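Local coordinates for cell wall binding protein cwp8 (Peptoclostridium difficile, PDB 5J6Q), which probably anchors itself to the bacterial cell wall through three CWB2 modules, as a surface-layer protein of the clostridial envelope, at residues D42-D46 against S68-T72; V301-R305 against T535-L539; A311-V317 against N336-S342. All blocks are in the same frame, centred on the assembly; numbering follows the deposited sequence.

Interaction 1: residues D42-D46 against S68-T72; sequences DIKVD and SLKVT
Asp46, just past the end of strand 41-45, turns its carboxylate toward Leu69 and Lys70. CB leaves the backbone of a loop residue, and CG swings anti to the carbonyl carbon (chi1 -75°), which carries the carboxylate across to the other strand. OD1 accepts the amide of Lys70 (Lys70 N to Asp46 OD1 3.1 Å), a nearly straight bond that arrives from above the carboxylate plane. OD2 lies 3.6 Å from Leu69 CB and accepts a hydrogen bond from a water that also donates to Ser68 O. The main-chain N of Asp46 gives to Lys70 O at 3.0 Å, so side chain and backbone hold both main-chain polar atoms of Lys70, N and O. Further along, Lys44 and Thr72 form the hydrogen-bonded pair of an antiparallel ladder, with Lys44 N to Thr72 O at 2.8 Å and the return bond just as short. These are neighbouring strands of a mixed sheet, with 178-183 beyond 68-75. Val45 and Val71, the non-hydrogen-bonded pair, turn to the face covered by helix 53-61, and Ile43 CG2 meets Val71 CG1 at 4.1 Å there. On the other face Thr72 OG1 sits 3.5 Å from Lys44 CB and shares a water with Asp42 O, while Lys44 NZ bends back to a loose salt bridge with Asp42.

Interaction 2: residues V301-R305 against T535-L539; sequences VSKER and TAAPL
Arg305 lays its guanidinium across Pro538, with Pro538 CB 3.4 Å above the plane and over its centre. Its CG stands anti to the carbonyl carbon (chi1 -62°), the chain runs on extended through CD, and a bend at chi3 (55°) then turns the flat group onto the proline ring. On the way the methylenes slide past Leu539 in the opposite direction, Arg305 CD coming to 3.7 Å from Leu539 CB. Pro538 CG lies over the NH2 end of the same face, so CB and CG both take part.

With CG anti to its backbone N, Leu539 brings CD1 to the CG atoms of both Arg305 and Glu304, and its CD2 faces Val301. The valine splits its two methyls: CG1 points at Thr535 O, 3.4 Å away, and also packs on Leu539 CB, while CG2 rests near Ala536 CB at 4.2 Å. Segments 301-305 and 535-539, on helices 294-305 and 531-542, run nearly parallel, 15° apart and 9.7 Å between axes, and join the first and third CWB2 modules. Leu289 of strand 286-289 touches Glu304 and Leu539; Ile575 of strand 572-575 touches Val301 and Ala536.

All direct contacts between the segments are van der Waals, and the polar links run through water. One water accepts a hydrogen bond from Arg305 NH2 and donates one to Thr535 O; another lies in the guanidinium plane, accepts from Arg305 NE at 2.8 Å and donates weakly to Pro538 O. NH2 also binds Ala337 O, and NH1 binds Ala332 O weakly. The guanidinium thus spends its N-H groups on waters and carbonyl oxygens around its rim while a face rests on hydrocarbon, a division that probably lets the cation sit at a largely buried interface without a carboxylate among these partners.

Interaction 3: residues A311-V317 against N336-S342; sequences AEAIILV and NAPILLS
The side chains of Glu312 and Asn336 run alongside each other, their flat ends, carboxylate and amide, turned 76° apart. Asn336 ND2 meets Glu312 OE2 from above the carboxylate plane, at 3.1 Å, and Asn336 CB lies 3.7 Å from the same oxygen. This pair stands at the entry to two parallel strands, 313-318 and 339-342, joined by a beta-alpha-beta crossover through helices 322-327 and 329-334 in the four-stranded sheet of a CWB2 module; 339-342 is one of its edge strands. A backbone bond from Glu312 N to Asn336 O joins the loops ahead of the ladder, which begins with Ile315 N to Pro338 O. It continues with Leu340 N to Ile315 O at 2.9 Å and nearly straight (174°), Val317 N to Leu340 O, and Ser342 N to Val317 O.

Side chains alternate. Ile315, Val317, Ile339 and Leu341 share one face, where Leu341 packs on helix 294-305. Leu316 and Leu340 share the other with Ile314, and helix 349-359 covers Ile314 and Leu340. Ile314 CD1 touches Pro338 CG at 4.0 Å, and Ala313 CB meets Ala337 CB. On the first face Val317 places CG1 between its backbone N and carbonyl carbon (chi1 69°), which sets this methyl alongside Leu341, 3.6 Å from Leu341 CD2.

Overall arrangement
From the N terminus, interaction 1 comes first: strand 41-45 leads through helix 53-61 to strand 68-75, closing a short loop within the mixed sheet of the N-terminal part. The chain completes this contact long before it enters the CWB2 region, and the centres of interactions 1 and 2 lie about 53 Å apart on opposite sides of the chain's centre. Interaction 2 then opens at helix 294-305 and closes some 230 residues later at helix 531-542, tying the first CWB2 module to the third. Interaction 3 opens and closes within that long span, pairing neighbouring strands of the first module. The two also meet where Ser302 OG packs on Pro338 CB at 3.3 Å.

Interaction 1: residues D42-D46 against S68-T72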
loop_
_atom_site.group_PDB
_atom_site.type_symbol
_atom_site.label_atom_id
_atom_site.label_comp_id
_atom_site.label_asym_id
_atom_site.label_seq_id
_atom_site.Cartn_x
_atom_site.Cartn_y
_atom_site.Cartn_z
ATOM N N ASP A 42 -14.733 37.212 3.547
ATOM C CA ASP A 42 -15.299 37.134 2.238
ATOM C C ASP A 42 -15.386 35.590 2.007
ATOM O O ASP A 42 -14.370 34.874 1.896
ATOM C CB ASP A 42 -14.381 37.884 1.221
ATOM C CG ASP A 42 -14.860 37.655 -0.188
ATOM O OD1 ASP A 42 -15.901 37.038 -0.340
ATOM O OD2 ASP A 42 -14.163 38.098 -1.162
ATOM N N ILE A 43 -16.600 35.067 1.977
ATOM C CA ILE A 43 -16.715 33.644 1.868
ATOM C C ILE A 43 -17.544 33.187 0.646
ATOM O O ILE A 43 -18.629 33.679 0.424
ATOM C CB ILE A 43 -17.365 33.121 3.078
ATOM C CG1 ILE A 43 -16.604 33.655 4.353
ATOM C CG2 ILE A 43 -17.444 31.635 3.003
ATOM C CD1 ILE A 43 -16.956 32.832 5.620
ATOM N N LYS A 44 -17.013 32.220 -0.092
ATOM C CA LYS A 44 -17.684 31.769 -1.287
ATOM C C LYS A 44 -17.667 30.311 -1.409
ATOM O O LYS A 44 -16.863 29.618 -0.811
ATOM C CB LYS A 44 -16.959 32.368 -2.511
ATOM C CG LYS A 44 -17.106 33.830 -2.592
ATOM C CD LYS A 44 -15.870 34.426 -3.180
ATOM C CE LYS A 44 -16.179 35.390 -4.255
ATOM N NZ LYS A 44 -15.816 36.721 -3.800
ATOM N N VAL A 45 -18.605 29.825 -2.238
ATOM C CA VAL A 45 -18.774 28.434 -2.562
ATOM C C VAL A 45 -18.660 28.367 -4.143
ATOM O O VAL A 45 -19.601 28.803 -4.757
ATOM C CB VAL A 45 -20.172 28.011 -2.077
ATOM C CG1 VAL A 45 -20.460 26.588 -2.580
ATOM C CG2 VAL A 45 -20.210 28.060 -0.509
ATOM N N ASP A 46 -17.547 27.820 -4.751
ATOM C CA ASP A 46 -17.316 27.799 -6.239
ATOM C C ASP A 46 -17.502 29.186 -6.688
ATOM O O ASP A 46 -18.373 29.445 -7.490
ATOM C CB ASP A 46 -18.327 26.863 -6.929
ATOM C CG ASP A 46 -17.988 25.398 -6.710
ATOM O OD1 ASP A 46 -16.834 25.111 -6.330
ATOM O OD2 ASP A 46 -18.893 24.526 -6.916
ATOM N N SER A 68 -17.359 17.401 -6.103
ATOM C CA SER A 68 -16.753 18.178 -5.049
ATOM C C SER A 68 -17.073 19.671 -5.271
ATOM O O SER A 68 -17.568 20.047 -6.357
ATOM C CB SER A 68 -15.247 17.885 -5.032
ATOM O OG SER A 68 -14.503 18.607 -6.000
ATOM N N LEU A 69 -16.806 20.537 -4.242
ATOM C CA LEU A 69 -17.010 21.970 -4.415
ATOM C C LEU A 69 -15.949 22.620 -3.544
ATOM O O LEU A 69 -15.420 21.944 -2.630
ATOM C CB LEU A 69 -18.440 22.429 -3.978
ATOM C CG LEU A 69 -18.857 21.992 -2.531
ATOM C CD1 LEU A 69 -18.103 22.759 -1.436
ATOM C CD2 LEU A 69 -20.430 22.245 -2.327
ATOM N N LYS A 70 -15.627 23.861 -3.770
ATOM C CA LYS A 70 -14.628 24.459 -2.872
ATOM C C LYS A 70 -15.229 25.622 -2.094
ATOM O O LYS A 70 -16.027 26.332 -2.649
ATOM C CB LYS A 70 -13.422 25.075 -3.658
ATOM C CG LYS A 70 -12.640 24.128 -4.605
ATOM C CD LYS A 70 -11.898 24.961 -5.723
ATOM C CE LYS A 70 -11.179 24.109 -6.769
ATOM N NZ LYS A 70 -10.711 24.934 -7.945
ATOM N N VAL A 71 -14.821 25.799 -0.830
ATOM C CA VAL A 71 -15.192 26.944 -0.026
ATOM C C VAL A 71 -14.022 27.844 0.130
ATOM O O VAL A 71 -13.002 27.420 0.638
ATOM C CB VAL A 71 -15.668 26.556 1.358
ATOM C CG1 VAL A 71 -16.128 27.821 2.099
ATOM C CG2 VAL A 71 -16.778 25.538 1.282
ATOM N N THR A 72 -14.130 29.083 -0.290
ATOM C CA THR A 72 -13.009 29.938 -0.089
ATOM C C THR A 72 -13.431 30.949 0.995
ATOM O O THR A 72 -14.579 31.462 1.019
ATOM C CB THR A 72 -12.548 30.662 -1.417
ATOM O OG1 THR A 72 -13.587 31.529 -1.837
ATOM C CG2 THR A 72 -12.145 29.656 -2.530
HETATM O O HOH W 1 -13.471 33.959 -0.879
HETATM O O HOH W 2 -18.823 21.977 -7.805
#

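Interaction 2: residues V301-R305 against T535-L539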
loop_
_atom_site.group_PDB
_atom_site.type_symbol
_atom_site.label_atom_id
_atom_site.label_comp_id
_atom_site.label_asym_id
_atom_site.label_seq_id
_atom_site.Cartn_x
_atom_site.Cartn_y
_atom_site.Cartn_z
ATOM N N VAL A 301 -3.481 -19.389 -2.152
ATOM C CA VAL A 301 -2.809 -20.158 -3.216
ATOM C C VAL A 301 -3.911 -20.680 -4.179
ATOM O O VAL A 301 -3.758 -20.577 -5.405
ATOM C CB VAL A 301 -1.967 -21.366 -2.713
ATOM C CG1 VAL A 301 -1.516 -22.295 -3.863
ATOM C CG2 VAL A 301 -0.738 -20.822 -1.978
ATOM N N SER A 302 -5.001 -21.207 -3.627
ATOM C CA SER A 302 -6.087 -21.732 -4.466
ATOM C C SER A 302 -6.637 -20.616 -5.380
ATOM O O SER A 302 -6.821 -20.845 -6.586
ATOM C CB SER A 302 -7.198 -22.337 -3.621
ATOM O OG SER A 302 -8.065 -23.092 -4.446
ATOM N N LYS A 303 -6.851 -19.403 -4.843
ATOM C CA LYS A 303 -7.299 -18.344 -5.756
ATOM C C LYS A 303 -6.298 -18.049 -6.868
ATOM O O LYS A 303 -6.709 -17.688 -7.972
ATOM C CB LYS A 303 -7.605 -17.090 -4.992
ATOM C CG LYS A 303 -8.886 -17.341 -4.150
ATOM C CD LYS A 303 -8.822 -16.357 -3.004
ATOM C CE LYS A 303 -10.103 -16.279 -2.200
ATOM N NZ LYS A 303 -10.237 -14.906 -1.653
ATOM N N GLU A 304 -4.990 -18.255 -6.610
ATOM C CA GLU A 304 -4.036 -17.985 -7.633
ATOM C C GLU A 304 -4.093 -19.065 -8.668
ATOM O O GLU A 304 -3.974 -18.779 -9.858
ATOM C CB GLU A 304 -2.620 -17.866 -7.051
ATOM C CG GLU A 304 -1.641 -17.357 -8.074
ATOM C CD GLU A 304 -1.909 -15.897 -8.489
ATOM O OE1 GLU A 304 -2.410 -15.081 -7.635
ATOM O OE2 GLU A 304 -1.593 -15.590 -9.655
ATOM N N ARG A 305 -4.298 -20.308 -8.236
ATOM C CA ARG A 305 -4.335 -21.418 -9.165
ATOM C C ARG A 305 -5.654 -21.532 -9.944
ATOM O O ARG A 305 -5.609 -21.927 -11.109
ATOM C CB ARG A 305 -4.112 -22.746 -8.400
ATOM C CG ARG A 305 -2.725 -22.740 -7.750
ATOM C CD ARG A 305 -2.392 -24.045 -7.067
ATOM N NE ARG A 305 -2.522 -25.178 -7.983
ATOM C CZ ARG A 305 -2.962 -26.360 -7.611
ATOM N NH1 ARG A 305 -3.066 -27.343 -8.510
ATOM N NH2 ARG A 305 -3.278 -26.593 -6.344
ATOM N N THR A 535 1.277 -26.211 0.394
ATOM C CA THR A 535 0.103 -25.800 -0.429
ATOM C C THR A 535 0.549 -25.096 -1.722
ATOM O O THR A 535 -0.150 -25.217 -2.728
ATOM C CB THR A 535 -0.851 -24.863 0.317
ATOM O OG1 THR A 535 -0.180 -23.731 0.816
ATOM C CG2 THR A 535 -1.559 -25.566 1.477
ATOM N N ALA A 536 1.747 -24.407 -1.720
ATOM C CA ALA A 536 2.188 -23.782 -2.953
ATOM C C ALA A 536 2.988 -24.672 -3.946
ATOM O O ALA A 536 3.194 -24.237 -5.116
ATOM C CB ALA A 536 3.021 -22.530 -2.650
ATOM N N ALA A 537 3.421 -25.830 -3.596
ATOM C CA ALA A 537 4.233 -26.546 -4.561
ATOM C C ALA A 537 3.473 -26.781 -5.970
ATOM O O ALA A 537 4.168 -26.664 -6.936
ATOM C CB ALA A 537 4.699 -27.869 -3.979
ATOM N N PRO A 538 2.140 -27.134 -6.109
ATOM C CA PRO A 538 1.528 -27.320 -7.471
ATOM C C PRO A 538 1.521 -26.016 -8.180
ATOM O O PRO A 538 1.549 -25.957 -9.423
ATOM C CB PRO A 538 0.095 -27.853 -7.174
ATOM C CG PRO A 538 0.008 -27.864 -5.558
ATOM C CD PRO A 538 1.395 -27.877 -5.077
ATOM N N LEU A 539 1.435 -24.885 -7.380
ATOM C CA LEU A 539 1.465 -23.591 -7.993
ATOM C C LEU A 539 2.870 -23.336 -8.568
ATOM O O LEU A 539 3.004 -22.961 -9.775
ATOM C CB LEU A 539 1.010 -22.543 -6.988
ATOM C CG LEU A 539 1.406 -21.130 -7.392
ATOM C CD1 LEU A 539 0.583 -20.694 -8.588
ATOM C CD2 LEU A 539 1.095 -20.151 -6.296
HETATM O O HOH W 3 -2.709 -25.701 -3.613
HETATM O O HOH W 4 -1.440 -24.682 -10.482
#

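Interaction 3: residues A311-V317 against N336-S342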
loop_
_atom_site.group_PDB
_atom_site.type_symbol
_atom_site.label_atom_id
_atom_site.label_comp_id
_atom_site.label_asym_id
_atom_site.label_seq_id
_atom_site.Cartn_x
_atom_site.Cartn_y
_atom_site.Cartn_z
ATOM N N ALA A 311 -11.525 -25.822 -10.754
ATOM C CA ALA A 311 -10.815 -26.994 -10.219
ATOM C C ALA A 311 -11.595 -28.318 -10.543
ATOM O O ALA A 311 -12.836 -28.374 -10.396
ATOM C CB ALA A 311 -10.640 -26.874 -8.687
ATOM N N GLU A 312 -10.846 -29.389 -10.863
ATOM C CA GLU A 312 -11.466 -30.625 -11.183
ATOM C C GLU A 312 -11.605 -31.471 -9.988
ATOM O O GLU A 312 -12.338 -32.470 -10.009
ATOM C CB GLU A 312 -10.665 -31.290 -12.297
ATOM C CG GLU A 312 -10.798 -30.425 -13.550
ATOM C CD GLU A 312 -9.753 -30.703 -14.588
ATOM O OE1 GLU A 312 -9.672 -29.918 -15.558
ATOM O OE2 GLU A 312 -9.017 -31.700 -14.443
ATOM N N ALA A 313 -10.966 -31.060 -8.901
ATOM C CA ALA A 313 -11.013 -31.865 -7.685
ATOM C C ALA A 313 -10.509 -31.085 -6.485
ATOM O O ALA A 313 -10.126 -29.916 -6.616
ATOM C CB ALA A 313 -10.155 -33.119 -7.866
ATOM N N ILE A 314 -10.553 -31.725 -5.296
ATOM C CA ILE A 314 -10.084 -31.124 -4.041
ATOM C C ILE A 314 -9.111 -32.192 -3.411
ATOM O O ILE A 314 -9.420 -33.389 -3.476
ATOM C CB ILE A 314 -11.223 -30.815 -3.007
ATOM C CG1 ILE A 314 -12.339 -29.934 -3.626
ATOM C CG2 ILE A 314 -10.604 -30.148 -1.700
ATOM C CD1 ILE A 314 -11.983 -28.472 -3.776
ATOM N N ILE A 315 -7.916 -31.754 -2.934
ATOM C CA ILE A 315 -7.051 -32.592 -2.179
ATOM C C ILE A 315 -7.189 -31.965 -0.816
ATOM O O ILE A 315 -6.926 -30.762 -0.666
ATOM C CB ILE A 315 -5.573 -32.640 -2.591
ATOM C CG1 ILE A 315 -5.397 -32.795 -4.112
ATOM C CG2 ILE A 315 -4.930 -33.847 -1.875
ATOM C CD1 ILE A 315 -5.705 -34.249 -4.571
ATOM N N LEU A 316 -7.564 -32.745 0.183
ATOM C CA LEU A 316 -7.752 -32.244 1.549
ATOM C C LEU A 316 -6.783 -32.997 2.513
ATOM O O LEU A 316 -6.811 -34.220 2.567
ATOM C CB LEU A 316 -9.197 -32.492 1.907
ATOM C CG LEU A 316 -9.733 -31.733 3.088
ATOM C CD1 LEU A 316 -9.469 -30.255 2.958
ATOM C CD2 LEU A 316 -11.278 -31.988 3.114
ATOM N N VAL A 317 -5.868 -32.273 3.230
ATOM C CA VAL A 317 -4.930 -33.006 4.095
ATOM C C VAL A 317 -5.121 -32.496 5.511
ATOM O O VAL A 317 -5.851 -31.519 5.688
ATOM C CB VAL A 317 -3.479 -32.810 3.485
ATOM C CG1 VAL A 317 -3.010 -31.378 3.634
ATOM C CG2 VAL A 317 -2.464 -33.731 4.141
ATOM N N ASN A 336 -5.534 -31.527 -11.013
ATOM C CA ASN A 336 -5.857 -30.086 -11.072
ATOM C C ASN A 336 -6.746 -29.665 -9.902
ATOM O O ASN A 336 -7.837 -29.146 -10.086
ATOM C CB ASN A 336 -6.536 -29.796 -12.406
ATOM C CG ASN A 336 -5.615 -30.167 -13.532
ATOM O OD1 ASN A 336 -4.549 -29.558 -13.675
ATOM N ND2 ASN A 336 -5.937 -31.159 -14.364
ATOM N N ALA A 337 -6.274 -29.923 -8.701
ATOM C CA ALA A 337 -7.017 -29.692 -7.459
ATOM C C ALA A 337 -6.179 -28.880 -6.512
ATOM O O ALA A 337 -4.956 -29.019 -6.575
ATOM C CB ALA A 337 -7.315 -31.031 -6.788
ATOM N N PRO A 338 -6.753 -28.039 -5.641
ATOM C CA PRO A 338 -5.939 -27.229 -4.654
ATOM C C PRO A 338 -5.608 -28.092 -3.471
ATOM O O PRO A 338 -6.390 -29.031 -3.215
ATOM C CB PRO A 338 -6.890 -26.155 -4.179
ATOM C CG PRO A 338 -8.353 -26.907 -4.338
ATOM C CD PRO A 338 -8.185 -27.670 -5.638
ATOM N N ILE A 339 -4.556 -27.725 -2.674
ATOM C CA ILE A 339 -4.322 -28.524 -1.543
ATOM C C ILE A 339 -4.902 -27.681 -0.463
ATOM O O ILE A 339 -4.458 -26.577 -0.193
ATOM C CB ILE A 339 -2.881 -29.000 -1.319
ATOM C CG1 ILE A 339 -2.445 -30.033 -2.372
ATOM C CG2 ILE A 339 -2.844 -29.621 0.060
ATOM C CD1 ILE A 339 -0.816 -30.220 -2.573
ATOM N N LEU A 340 -5.972 -28.153 0.138
ATOM C CA LEU A 340 -6.619 -27.310 1.133
ATOM C C LEU A 340 -6.426 -28.075 2.442
ATOM O O LEU A 340 -5.987 -29.198 2.399
ATOM C CB LEU A 340 -8.121 -27.025 0.832
ATOM C CG LEU A 340 -8.328 -26.091 -0.396
ATOM C CD1 LEU A 340 -9.839 -26.121 -0.862
ATOM C CD2 LEU A 340 -7.968 -24.630 -0.049
ATOM N N LEU A 341 -6.764 -27.496 3.563
ATOM C CA LEU A 341 -6.440 -28.106 4.831
ATOM C C LEU A 341 -7.662 -28.235 5.727
ATOM O O LEU A 341 -8.483 -27.318 5.751
ATOM C CB LEU A 341 -5.426 -27.162 5.548
ATOM C CG LEU A 341 -4.151 -26.750 4.741
ATOM C CD1 LEU A 341 -3.377 -25.609 5.468
ATOM C CD2 LEU A 341 -3.257 -27.896 4.557
ATOM N N SER A 342 -7.715 -29.321 6.549
ATOM C CA SER A 342 -8.817 -29.492 7.467
ATOM C C SER A 342 -8.333 -29.720 8.888
ATOM O O SER A 342 -7.219 -30.198 9.094
ATOM C CB SER A 342 -9.639 -30.723 7.079
ATOM O OG SER A 342 -10.909 -30.691 7.704
#